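PDB 1OG6: oxidoreductase YdhF from Escherichia coli, which probably acts as an NADPH-dependent oxidoreductase of the aldo-keto reductase family, holding its dinucleotide cofactor in an alpha/beta barrel. Local coordinates for residues 81-86 against 126-131; 104-109 against 141-146; 120-125 against 150-155; 156-161 against 178-183. One frame throughout, in Å; residues are numbered along the deposited sequence.

Overall arrangement
Contacts 1, 3 and 4 follow one another round the parallel barrel sheet, and contact 2 lies behind them in the outer helix layer. Contacts 1 and 3 share strand 122-127 and have centres about 14 Å apart; contacts 3 and 4 share strand 152-158. Contact 2 packs on this wall from outside, its centre about 12 Å from that of contact 1 and 11 Å from that of contact 3. The cofactor is met at the C-terminal strand ends: contacts 1 and 4, centres about 10 Å apart, both touch NADP. Contact 3 stands back, with the side chain of Leu124 about 11 Å from the cofactor, and that of Phe143 in contact 2 about 14 Å.

Contact 1 (81-86 against 126-131); sequences VSKCGI and LIHRPD. With NAP (NADP nicotinamide-adenine-dinucleotide phosphate), chain F.
The imidazole of His128 is held between two aliphatic groups of segment 81-86, and this is the tight part of the contact. Lys83 CD sits over the centre of one face, 3.6 Å from the ring centroid, while Ile86 CD1 covers the opposite face nearer the rim, 3.5 Å from His128 CG. Both are CH-pi contacts, and together they limit how the ring can turn. Lys83 gets there with CG turned back beside its own backbone N (chi1 -35°), running alongside Leu126 in the same direction, with CG 3.7 Å from Leu126 CB. Its NZ then leaves for Asp50, a salt bridge, and for His51 O, with a weak bond to Tyr55, the proton donor by similarity; this grouping of Asp, Tyr, Lys and His is consistent with the aldo-keto reductase tetrad. The NADP amide O7N lies at the ring edge, 3.7 Å from His128 CE1.

The backbones of the two strands run parallel, joined by Leu126 N to Ser82 O (2.7 Å) and His128 N to Cys84 O (3.0 Å).

Packing thins beyond Ile86, where partly exposed Arg129 offers CB, 3.8 Å from Ile86 CD1, and bends away; Asp131 bridges to Arg282 of a second subunit. Cys84 and Ile127 face helix 103-116, strand 48-50 flanks Val81, and strand 152-158 continues the sheet past Ile127.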
# COMPACT_ATOMS: atom_id res chain seq x y z
N VAL C 81 29.80 -0.86 -4.97
CA VAL C 81 28.52 -0.53 -4.38
C VAL C 81 28.69 -0.61 -2.87
O VAL C 81 29.29 -1.55 -2.36
CB VAL C 81 27.42 -1.54 -4.80
CG1 VAL C 81 26.13 -1.23 -4.08
CG2 VAL C 81 27.20 -1.49 -6.28
N SER C 82 28.19 0.38 -2.15
CA SER C 82 28.31 0.34 -0.71
C SER C 82 27.10 1.02 -0.12
O SER C 82 26.32 1.65 -0.83
CB SER C 82 29.59 1.05 -0.26
OG SER C 82 29.92 0.68 1.06
N LYS C 83 26.94 0.89 1.20
CA LYS C 83 25.79 1.46 1.88
C LYS C 83 26.25 2.17 3.13
O LYS C 83 27.43 2.20 3.45
CB LYS C 83 24.83 0.34 2.25
CG LYS C 83 24.79 -0.77 1.22
CD LYS C 83 24.07 -2.00 1.73
CE LYS C 83 24.31 -3.16 0.80
NZ LYS C 83 25.72 -3.60 0.83
N CYS C 84 25.28 2.75 3.83
CA CYS C 84 25.54 3.46 5.08
C CYS C 84 24.18 3.82 5.63
O CYS C 84 23.23 3.99 4.87
CB CYS C 84 26.34 4.74 4.82
SG CYS C 84 25.34 6.14 4.25
N GLY C 85 24.07 3.94 6.95
CA GLY C 85 22.80 4.29 7.53
C GLY C 85 22.44 3.40 8.70
O GLY C 85 21.34 3.48 9.24
N ILE C 86 23.37 2.55 9.09
CA ILE C 86 23.14 1.66 10.22
C ILE C 86 24.23 1.83 11.29
O ILE C 86 25.38 2.16 10.99
CB ILE C 86 23.08 0.17 9.77
CG1 ILE C 86 21.97 -0.01 8.73
CG2 ILE C 86 22.79 -0.73 10.96
CD1 ILE C 86 21.68 -1.45 8.38
N LEU C 126 24.18 3.25 -1.16
CA LEU C 126 22.84 2.82 -0.81
C LEU C 126 22.51 3.12 0.66
O LEU C 126 23.30 2.80 1.55
CB LEU C 126 22.74 1.30 -1.02
CG LEU C 126 22.16 0.63 -2.26
CD1 LEU C 126 22.56 1.32 -3.53
CD2 LEU C 126 22.63 -0.80 -2.23
N ILE C 127 21.36 3.75 0.91
CA ILE C 127 20.97 3.97 2.30
C ILE C 127 20.63 2.54 2.76
O ILE C 127 19.57 2.01 2.45
CB ILE C 127 19.70 4.85 2.43
CG1 ILE C 127 19.98 6.24 1.87
CG2 ILE C 127 19.28 4.95 3.89
CD1 ILE C 127 21.01 7.01 2.63
N HIS C 128 21.56 1.93 3.48
CA HIS C 128 21.43 0.56 3.97
C HIS C 128 20.05 0.06 4.37
O HIS C 128 19.62 -0.99 3.90
CB HIS C 128 22.38 0.35 5.15
CG HIS C 128 22.99 -1.02 5.21
ND1 HIS C 128 22.31 -2.16 4.85
CD2 HIS C 128 24.21 -1.43 5.63
CE1 HIS C 128 23.08 -3.21 5.05
NE2 HIS C 128 24.24 -2.80 5.53
N ARG C 129 19.35 0.79 5.22
CA ARG C 129 18.04 0.33 5.70
C ARG C 129 17.13 1.53 6.02
O ARG C 129 17.61 2.60 6.41
CB ARG C 129 18.30 -0.55 6.93
CG ARG C 129 17.10 -1.22 7.56
CD ARG C 129 16.70 -2.52 6.87
NE ARG C 129 17.69 -3.58 7.03
CZ ARG C 129 17.43 -4.88 6.82
NH1 ARG C 129 16.23 -5.27 6.44
NH2 ARG C 129 18.39 -5.78 6.98
N PRO C 130 15.79 1.38 5.85
CA PRO C 130 14.78 2.42 6.11
C PRO C 130 14.61 2.79 7.59
O PRO C 130 14.30 1.95 8.44
CB PRO C 130 13.51 1.81 5.52
CG PRO C 130 13.71 0.36 5.73
CD PRO C 130 15.15 0.16 5.33
N ASP C 131 14.78 4.07 7.88
CA ASP C 131 14.73 4.56 9.26
C ASP C 131 13.47 5.35 9.66
O ASP C 131 13.03 6.25 8.94
CB ASP C 131 16.01 5.40 9.47
CG ASP C 131 16.12 5.97 10.86
OD1 ASP C 131 15.85 5.23 11.83
OD2 ASP C 131 16.49 7.16 10.97
PA NAP F . 23.46 -16.11 -0.25
O1A NAP F . 22.28 -16.71 0.23
O2A NAP F . 23.82 -15.88 -1.70
O5B NAP F . 24.74 -16.89 0.35
C5B NAP F . 24.72 -18.33 0.29
C4B NAP F . 25.63 -18.78 1.49
O4B NAP F . 25.55 -20.25 1.40
C3B NAP F . 27.14 -18.47 1.33
O3B NAP F . 27.57 -18.04 2.61
C2B NAP F . 27.82 -19.76 0.93
O2B NAP F . 29.03 -20.02 1.64
C1B NAP F . 26.78 -20.89 1.21
N9A NAP F . 26.71 -21.81 0.09
C8A NAP F . 26.69 -21.59 -1.28
N7A NAP F . 26.62 -22.68 -2.01
C5A NAP F . 26.60 -23.69 -1.05
C6A NAP F . 26.53 -25.09 -1.22
N6A NAP F . 26.47 -25.77 -2.38
N1A NAP F . 26.52 -25.87 -0.04
N3A NAP F . 26.64 -23.90 1.41
C4A NAP F . 26.65 -23.15 0.24
O3 NAP F . 23.58 -14.67 0.41
PN NAP F . 24.33 -14.15 1.70
O1N NAP F . 23.61 -13.76 2.92
O2N NAP F . 25.71 -13.68 1.37
O5D NAP F . 23.75 -12.70 1.26
C5D NAP F . 23.76 -12.19 -0.13
C4D NAP F . 24.58 -10.92 -0.26
O4D NAP F . 23.79 -9.71 -0.14
C3D NAP F . 25.81 -10.73 0.70
O3D NAP F . 27.04 -11.16 0.08
O2D NAP F . 26.81 -8.46 0.45
C1D NAP F . 24.45 -8.74 0.72
N1N NAP F . 23.54 -8.40 1.88
C2N NAP F . 22.75 -7.22 1.88
C3N NAP F . 21.94 -6.95 2.98
C7N NAP F . 21.08 -5.68 2.98
O7N NAP F . 20.41 -5.48 3.96
N7N NAP F . 21.09 -4.86 1.96
C4N NAP F . 21.90 -7.85 4.15
C5N NAP F . 22.71 -9.02 4.11
C6N NAP F . 23.54 -9.32 2.99
P2B NAP F . 30.34 -20.70 0.99
O1X NAP F . 31.28 -20.11 -0.06
O2X NAP F . 30.83 -21.77 1.93
O3X NAP F . 30.97 -19.59 1.80

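Contact 2 (104-109 against 141-146); sequences DHIIKS and DAFKHL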
# COMPACT_ATOMS: atom_id res chain seq x y z
N ASP C 104 25.13 14.67 8.20
CA ASP C 104 26.56 14.60 8.44
C ASP C 104 27.11 13.19 8.61
O ASP C 104 28.26 12.93 8.26
CB ASP C 104 26.93 15.43 9.67
CG ASP C 104 27.20 16.89 9.33
OD1 ASP C 104 26.29 17.56 8.81
OD2 ASP C 104 28.33 17.36 9.59
N HIS C 105 26.31 12.28 9.14
CA HIS C 105 26.81 10.94 9.32
C HIS C 105 27.06 10.24 8.00
O HIS C 105 28.07 9.58 7.82
CB HIS C 105 25.84 10.10 10.15
CG HIS C 105 26.22 8.66 10.20
ND1 HIS C 105 26.02 7.81 9.14
CD2 HIS C 105 26.85 7.94 11.15
CE1 HIS C 105 26.51 6.62 9.43
NE2 HIS C 105 27.02 6.67 10.65
N ILE C 106 26.12 10.39 7.06
CA ILE C 106 26.28 9.78 5.75
C ILE C 106 27.58 10.28 5.12
O ILE C 106 28.49 9.49 4.87
CB ILE C 106 25.08 10.11 4.82
CG1 ILE C 106 23.80 9.52 5.41
CG2 ILE C 106 25.31 9.55 3.43
CD1 ILE C 106 22.55 10.03 4.75
N ILE C 107 27.67 11.58 4.87
CA ILE C 107 28.86 12.17 4.26
C ILE C 107 30.11 11.72 5.00
O ILE C 107 31.21 11.73 4.46
CB ILE C 107 28.80 13.70 4.28
CG1 ILE C 107 27.53 14.19 3.59
CG2 ILE C 107 29.98 14.27 3.54
CD1 ILE C 107 27.46 15.69 3.48
N LYS C 108 29.95 11.34 6.26
CA LYS C 108 31.09 10.89 7.04
C LYS C 108 31.41 9.47 6.59
O LYS C 108 32.57 9.17 6.26
CB LYS C 108 30.74 10.92 8.53
CG LYS C 108 31.93 10.74 9.45
CD LYS C 108 31.50 10.16 10.80
CE LYS C 108 30.98 8.72 10.65
NZ LYS C 108 30.60 8.06 11.95
N SER C 109 30.38 8.62 6.57
CA SER C 109 30.49 7.20 6.18
C SER C 109 30.90 6.97 4.73
O SER C 109 31.62 6.01 4.42
CB SER C 109 29.16 6.49 6.43
OG SER C 109 28.88 6.42 7.82
N ASP C 141 20.35 16.14 0.84
CA ASP C 141 21.46 17.09 0.90
C ASP C 141 22.81 16.38 0.98
O ASP C 141 23.77 16.80 0.35
CB ASP C 141 21.32 18.05 2.09
CG ASP C 141 20.10 18.97 1.98
OD1 ASP C 141 19.79 19.41 0.84
OD2 ASP C 141 19.46 19.26 3.02
N ALA C 142 22.88 15.32 1.77
CA ALA C 142 24.12 14.57 1.87
C ALA C 142 24.45 14.02 0.49
O ALA C 142 25.61 13.88 0.12
CB ALA C 142 23.97 13.43 2.87
N PHE C 143 23.41 13.72 -0.29
CA PHE C 143 23.57 13.17 -1.63
C PHE C 143 24.00 14.22 -2.66
O PHE C 143 24.86 13.94 -3.48
CB PHE C 143 22.26 12.50 -2.07
CG PHE C 143 22.05 11.11 -1.50
CD1 PHE C 143 22.93 10.59 -0.56
CD2 PHE C 143 20.98 10.34 -1.91
CE1 PHE C 143 22.73 9.31 -0.03
CE2 PHE C 143 20.78 9.06 -1.39
CZ PHE C 143 21.66 8.55 -0.45
N LYS C 144 23.41 15.41 -2.61
CA LYS C 144 23.77 16.47 -3.55
C LYS C 144 25.24 16.79 -3.36
O LYS C 144 25.96 17.11 -4.31
CB LYS C 144 22.95 17.74 -3.28
CG LYS C 144 21.44 17.55 -3.28
CD LYS C 144 20.91 17.21 -4.66
CE LYS C 144 19.39 17.11 -4.65
NZ LYS C 144 18.71 18.35 -4.18
N HIS C 145 25.69 16.69 -2.11
CA HIS C 145 27.07 16.97 -1.76
C HIS C 145 28.00 15.93 -2.35
O HIS C 145 28.79 16.24 -3.24
CB HIS C 145 27.23 16.99 -0.24
CG HIS C 145 28.62 17.31 0.21
ND1 HIS C 145 29.18 18.56 0.07
CD2 HIS C 145 29.58 16.53 0.75
CE1 HIS C 145 30.43 18.54 0.50
NE2 HIS C 145 30.70 17.32 0.92
N LEU C 146 27.92 14.70 -1.85
CA LEU C 146 28.77 13.61 -2.33
C LEU C 146 28.81 13.55 -3.84
O LEU C 146 29.77 13.05 -4.43
CB LEU C 146 28.27 12.28 -1.78
CG LEU C 146 28.50 12.01 -0.29
CD1 LEU C 146 27.77 10.76 0.11
CD2 LEU C 146 29.97 11.88 -0.01
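Apolar packing between helices 103-116 and 136-147 carries nearly everything here, and Ala142 is where they come together. Its CB faces Ile106 and Ile107 at once, lying 4.0 Å from Ile106 CB and 3.7 Å from Ile107 CG1. Ala142 presents only a methyl group here, and the axes of the two short segments, which run the same way at a crossing angle of -33°, come within 9.1 Å. One turn further on, Leu146 reaches back with both methyl groups: CD1 meets Ile106 CG2 at 4.3 Å, and CD2 meets Ile107 CG2.

Two aromatic rings are touched by the isoleucines, in different ways. Ile107 crosses the His145 side chain at about a right angle, and its CD1 and CG2 both lie 3.6 Å from His145 CD2. The imidazole is swung out to this meeting by its first torsion, which sets CG opposite the backbone N (chi1 -178°). Phe143, by contrast, is met by Ile106 CG2 at the ring edge, 4.3 Å from CE1; the ring itself turns inward and stacks with Phe155.

No hydrogen bond crosses between the two segments; Ser109 N to His105 O and Leu146 N to Ala142 O are ordinary helical bonds.

Ile106 and Phe143 also rest on Ile127, and Ile106 on Cys84, so both helices cover the outside of the sheet. Adjacent, roughly parallel helices jacketing a strand barrel are the outer layer of the TIM-barrel fold.

Contact 3 (120-125 against 150-155); sequences DHLDLL and GKVRHF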
# COMPACT_ATOMS: atom_id res chain seq x y z
N ASP C 120 38.92 6.52 -5.27
CA ASP C 120 38.61 7.94 -5.22
C ASP C 120 37.13 8.24 -5.36
O ASP C 120 36.71 9.40 -5.20
CB ASP C 120 39.37 8.70 -6.31
CG ASP C 120 38.77 8.51 -7.68
OD1 ASP C 120 38.96 7.43 -8.29
OD2 ASP C 120 38.09 9.45 -8.15
N HIS C 121 36.33 7.22 -5.66
CA HIS C 121 34.88 7.38 -5.81
C HIS C 121 34.15 6.05 -5.74
O HIS C 121 34.74 4.99 -5.92
CB HIS C 121 34.56 8.04 -7.15
CG HIS C 121 34.74 7.13 -8.32
ND1 HIS C 121 35.96 6.56 -8.63
CD2 HIS C 121 33.86 6.66 -9.23
CE1 HIS C 121 35.82 5.78 -9.69
NE2 HIS C 121 34.56 5.82 -10.07
N LEU C 122 32.85 6.13 -5.49
CA LEU C 122 31.98 4.96 -5.43
C LEU C 122 31.01 5.09 -6.59
O LEU C 122 30.70 6.19 -7.04
CB LEU C 122 31.18 4.92 -4.12
CG LEU C 122 31.83 4.49 -2.81
CD1 LEU C 122 30.78 4.53 -1.72
CD2 LEU C 122 32.40 3.09 -2.95
N ASP C 123 30.53 3.96 -7.07
CA ASP C 123 29.60 3.97 -8.17
C ASP C 123 28.19 4.03 -7.62
O ASP C 123 27.31 4.67 -8.19
CB ASP C 123 29.82 2.73 -9.02
CG ASP C 123 31.22 2.69 -9.61
OD1 ASP C 123 31.48 3.43 -10.57
OD2 ASP C 123 32.06 1.93 -9.10
N LEU C 124 27.98 3.37 -6.48
CA LEU C 124 26.67 3.34 -5.84
C LEU C 124 26.74 3.42 -4.32
O LEU C 124 27.48 2.67 -3.68
CB LEU C 124 25.92 2.06 -6.20
CG LEU C 124 24.51 2.13 -6.80
CD1 LEU C 124 23.84 0.79 -6.55
CD2 LEU C 124 23.69 3.24 -6.17
N LEU C 125 25.96 4.33 -3.75
CA LEU C 125 25.86 4.48 -2.31
C LEU C 125 24.41 4.19 -2.06
O LEU C 125 23.53 4.80 -2.66
CB LEU C 125 26.17 5.89 -1.84
CG LEU C 125 26.79 6.02 -0.44
CD1 LEU C 125 26.40 7.37 0.12
CD2 LEU C 125 26.32 4.93 0.49
N GLY C 150 32.11 14.31 -6.75
CA GLY C 150 32.59 13.25 -7.62
C GLY C 150 32.90 11.99 -6.85
O GLY C 150 33.39 11.02 -7.41
N LYS C 151 32.61 12.02 -5.55
CA LYS C 151 32.88 10.88 -4.69
C LYS C 151 31.89 9.74 -4.87
O LYS C 151 32.21 8.59 -4.58
CB LYS C 151 32.90 11.31 -3.22
CG LYS C 151 33.84 12.47 -2.93
CD LYS C 151 34.28 12.46 -1.48
CE LYS C 151 34.93 13.77 -1.07
NZ LYS C 151 33.92 14.84 -0.83
N VAL C 152 30.69 10.05 -5.36
CA VAL C 152 29.66 9.04 -5.60
C VAL C 152 28.95 9.31 -6.92
O VAL C 152 28.40 10.39 -7.13
CB VAL C 152 28.61 8.98 -4.47
CG1 VAL C 152 27.49 8.05 -4.85
CG2 VAL C 152 29.25 8.49 -3.20
N ARG C 153 28.96 8.32 -7.80
CA ARG C 153 28.34 8.44 -9.11
C ARG C 153 26.82 8.35 -9.05
O ARG C 153 26.11 9.18 -9.61
CB ARG C 153 28.84 7.33 -10.04
CG ARG C 153 30.35 7.23 -10.13
CD ARG C 153 30.94 8.45 -10.79
NE ARG C 153 32.25 8.74 -10.23
CZ ARG C 153 33.04 9.72 -10.63
NH1 ARG C 153 32.66 10.53 -11.62
NH2 ARG C 153 34.22 9.91 -10.04
N HIS C 154 26.33 7.33 -8.35
CA HIS C 154 24.90 7.13 -8.25
C HIS C 154 24.43 6.83 -6.83
O HIS C 154 25.23 6.51 -5.95
CB HIS C 154 24.50 6.00 -9.18
CG HIS C 154 24.91 6.24 -10.60
ND1 HIS C 154 24.28 7.17 -11.41
CD2 HIS C 154 25.90 5.70 -11.35
CE1 HIS C 154 24.87 7.19 -12.59
NE2 HIS C 154 25.86 6.31 -12.58
N PHE C 155 23.12 6.94 -6.63
CA PHE C 155 22.55 6.69 -5.33
C PHE C 155 21.38 5.72 -5.39
O PHE C 155 20.70 5.62 -6.41
CB PHE C 155 22.11 8.01 -4.71
CG PHE C 155 23.20 9.04 -4.67
CD1 PHE C 155 23.36 9.94 -5.72
CD2 PHE C 155 24.09 9.08 -3.61
CE1 PHE C 155 24.40 10.86 -5.71
CE2 PHE C 155 25.13 10.01 -3.59
CZ PHE C 155 25.29 10.90 -4.65
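Leu122 N donates to Lys151 O across 2.7 Å, a fairly straight bond (158° at the hydrogen) that starts the parallel pairing of the two strands. Leu122 O then takes Arg153 N at 2.9 Å. Both chains turn a corner at matching places, Asp123 and Arg153, and the pairing survives the bend: His154 N goes to Asp123 O at 2.8 Å, and Leu125 N returns to His154 O at 3.2 Å.

Because of the corner, Leu122, Val152, Leu125 and Phe155 all end up on one face. Val152 divides its methyls between the two leucines: CG1 is 3.9 Å from Leu125 CB, and CG2 touches Leu122 CB.

At the outer end, His121 and Arg153 cross at about a right angle, ring and guanidinium planes 89° apart, although their closest spacing in the model is doubtful. The imidazole is tied to its chain neighbour, ND1 to Asp120 OD1 at 3.1 Å, with the proton meeting the carboxylate from above its plane. Asp120 OD2 and Arg153 NH2, 4.3 Å apart, are too distant for a salt bridge. Asp123 turns its carboxylate away, to Arg75 and Ile80 N.

Strand 79-87 flanks segment 120-125 on the side away from 150-155. Leu122 and Leu125 lie against helix 103-116, Leu125 also against Leu146 of helix 136-147, while His154, on the other face, meets Pro12 beside strand 13-20.

Contact 4 (156-161 against 178-183); sequences GVSNFT and TNQVEI. With NAP (NADP nicotinamide-adenine-dinucleotide phosphate), chain F.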
# COMPACT_ATOMS: atom_id res chain seq x y z
N GLY C 156 21.15 5.01 -4.29
CA GLY C 156 20.07 4.06 -4.23
C GLY C 156 19.72 3.76 -2.80
O GLY C 156 20.38 4.23 -1.88
N VAL C 157 18.68 2.95 -2.60
CA VAL C 157 18.23 2.58 -1.27
C VAL C 157 18.27 1.06 -1.09
O VAL C 157 18.60 0.34 -2.02
CB VAL C 157 16.80 3.07 -1.05
CG1 VAL C 157 16.76 4.59 -1.16
CG2 VAL C 157 15.89 2.47 -2.09
N SER C 158 17.92 0.57 0.09
CA SER C 158 17.92 -0.86 0.33
C SER C 158 16.88 -1.26 1.37
O SER C 158 16.86 -0.72 2.47
CB SER C 158 19.30 -1.31 0.78
OG SER C 158 19.33 -2.71 0.99
N ASN C 159 16.02 -2.21 1.00
CA ASN C 159 14.95 -2.71 1.85
C ASN C 159 13.91 -1.64 2.11
O ASN C 159 13.33 -1.57 3.19
CB ASN C 159 15.51 -3.20 3.17
CG ASN C 159 16.65 -4.16 2.99
OD1 ASN C 159 16.47 -5.27 2.51
ND2 ASN C 159 17.84 -3.74 3.38
N PHE C 160 13.67 -0.79 1.11
CA PHE C 160 12.68 0.27 1.22
C PHE C 160 11.32 -0.15 0.72
O PHE C 160 11.19 -0.84 -0.29
CB PHE C 160 13.09 1.51 0.42
CG PHE C 160 14.06 2.41 1.12
CD1 PHE C 160 14.02 3.78 0.90
CD2 PHE C 160 15.02 1.90 1.98
CE1 PHE C 160 14.92 4.63 1.52
CE2 PHE C 160 15.93 2.74 2.60
CZ PHE C 160 15.88 4.11 2.37
N THR C 161 10.30 0.28 1.44
CA THR C 161 8.92 0.01 1.08
C THR C 161 8.68 0.91 -0.11
O THR C 161 9.45 1.85 -0.32
CB THR C 161 7.99 0.42 2.23
OG1 THR C 161 8.20 -0.47 3.33
CG2 THR C 161 6.53 0.37 1.81
N THR C 178 18.67 1.90 -7.66
CA THR C 178 18.20 0.57 -7.28
C THR C 178 17.56 0.51 -5.89
O THR C 178 17.43 1.52 -5.21
CB THR C 178 19.37 -0.45 -7.33
OG1 THR C 178 18.85 -1.78 -7.29
CG2 THR C 178 20.31 -0.27 -6.15
N ASN C 179 17.15 -0.68 -5.49
CA ASN C 179 16.54 -0.93 -4.18
C ASN C 179 16.89 -2.37 -3.82
O ASN C 179 16.09 -3.29 -4.01
CB ASN C 179 15.02 -0.71 -4.24
CG ASN C 179 14.34 -0.92 -2.89
OD1 ASN C 179 14.98 -0.87 -1.85
ND2 ASN C 179 13.03 -1.16 -2.90
N GLN C 180 18.10 -2.57 -3.31
CA GLN C 180 18.57 -3.89 -2.94
C GLN C 180 17.67 -4.59 -1.95
O GLN C 180 17.68 -4.26 -0.77
CB GLN C 180 19.98 -3.83 -2.36
CG GLN C 180 20.49 -5.20 -1.98
CD GLN C 180 21.97 -5.23 -1.71
OE1 GLN C 180 22.76 -4.67 -2.47
NE2 GLN C 180 22.36 -5.90 -0.64
N VAL C 181 16.91 -5.56 -2.42
CA VAL C 181 16.00 -6.29 -1.55
C VAL C 181 16.29 -7.79 -1.58
O VAL C 181 17.04 -8.26 -2.44
CB VAL C 181 14.55 -6.04 -1.98
CG1 VAL C 181 14.16 -4.62 -1.68
CG2 VAL C 181 14.39 -6.29 -3.46
N GLU C 182 15.71 -8.54 -0.64
CA GLU C 182 15.92 -9.99 -0.60
C GLU C 182 14.88 -10.74 -1.41
O GLU C 182 13.68 -10.57 -1.19
CB GLU C 182 15.87 -10.52 0.82
CG GLU C 182 15.52 -12.01 0.87
CD GLU C 182 15.84 -12.68 2.19
OE1 GLU C 182 15.60 -12.05 3.25
OE2 GLU C 182 16.32 -13.84 2.16
N ILE C 183 15.33 -11.59 -2.35
CA ILE C 183 14.41 -12.38 -3.17
C ILE C 183 14.94 -13.79 -3.34
O ILE C 183 16.03 -13.98 -3.84
CB ILE C 183 14.22 -11.82 -4.60
CG1 ILE C 183 14.06 -10.30 -4.57
CG2 ILE C 183 12.97 -12.42 -5.22
CD1 ILE C 183 14.03 -9.67 -5.94
PA NAP F . 23.46 -16.11 -0.25
O1A NAP F . 22.28 -16.71 0.23
O2A NAP F . 23.82 -15.88 -1.70
O5B NAP F . 24.74 -16.89 0.35
C5B NAP F . 24.72 -18.33 0.29
C4B NAP F . 25.63 -18.78 1.49
O4B NAP F . 25.55 -20.25 1.40
C3B NAP F . 27.14 -18.47 1.33
O3B NAP F . 27.57 -18.04 2.61
C2B NAP F . 27.82 -19.76 0.93
O2B NAP F . 29.03 -20.02 1.64
C1B NAP F . 26.78 -20.89 1.21
N9A NAP F . 26.71 -21.81 0.09
C8A NAP F . 26.69 -21.59 -1.28
N7A NAP F . 26.62 -22.68 -2.01
C5A NAP F . 26.60 -23.69 -1.05
C6A NAP F . 26.53 -25.09 -1.22
N6A NAP F . 26.47 -25.77 -2.38
N1A NAP F . 26.52 -25.87 -0.04
N3A NAP F . 26.64 -23.90 1.41
C4A NAP F . 26.65 -23.15 0.24
O3 NAP F . 23.58 -14.67 0.41
PN NAP F . 24.33 -14.15 1.70
O1N NAP F . 23.61 -13.76 2.92
O2N NAP F . 25.71 -13.68 1.37
O5D NAP F . 23.75 -12.70 1.26
C5D NAP F . 23.76 -12.19 -0.13
C4D NAP F . 24.58 -10.92 -0.26
O4D NAP F . 23.79 -9.71 -0.14
C3D NAP F . 25.81 -10.73 0.70
O3D NAP F . 27.04 -11.16 0.08
O2D NAP F . 26.81 -8.46 0.45
C1D NAP F . 24.45 -8.74 0.72
N1N NAP F . 23.54 -8.40 1.88
C2N NAP F . 22.75 -7.22 1.88
C3N NAP F . 21.94 -6.95 2.98
C7N NAP F . 21.08 -5.68 2.98
O7N NAP F . 20.41 -5.48 3.96
N7N NAP F . 21.09 -4.86 1.96
C4N NAP F . 21.90 -7.85 4.15
C5N NAP F . 22.71 -9.02 4.11
C6N NAP F . 23.54 -9.32 2.99
P2B NAP F . 30.34 -20.70 0.99
O1X NAP F . 31.28 -20.11 -0.06
O2X NAP F . 30.83 -21.77 1.93
O3X NAP F . 30.97 -19.59 1.80
O HOH W 1 14.01 -7.13 1.83
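This is a nicotinamide-binding strand pair of the barrel, where Ser158 and Asn159 hold the cofactor amide and segment 156-161 is bonded to 178-183. Ser158 OG does two jobs: it donates to Gln180 O at 2.9 Å, in the carbonyl plane and on a lone pair, and accepts a hydrogen bond from NADP N7N, also at 2.9 Å. The hydroxyl lies opposite its own backbone N (chi1 -179°), which carries it out toward both partners. Asn159 ND2 completes the grip on the carboxamide through O7N, 3.2 Å away. The other end of the Asn159 amide is occupied too, since OD1 takes the Trp209 indole N-H and a water that also reaches Glu182 N weakly.

Both segments belong to a beta-alpha-beta crossover: strand 152-158 leads through helix 162-169 to strand 179-182, which lies beside it in parallel. Backbone pairing is modest, with Val157 N to Thr178 O almost straight (170°) and Gln180 N to Val157 O more bent.

Past Ser158 a side chain takes over the pairing. The Asn179 amide bonds both backbone polar atoms of Phe160: OD1 receives Phe160 N at 3.2 Å, in the carbonyl plane and on a lone pair, and ND2 donates to Phe160 O, also 3.2 Å, close to its own amide plane. This fixes the rotation of the amide. Val157 CG2 lies 3.5 Å from Asn179 OD1, and Val157 CB stands over the Phe160 ring, 3.3 Å above its plane, with Phe165 and Leu168 of the crossover helix touching Val157.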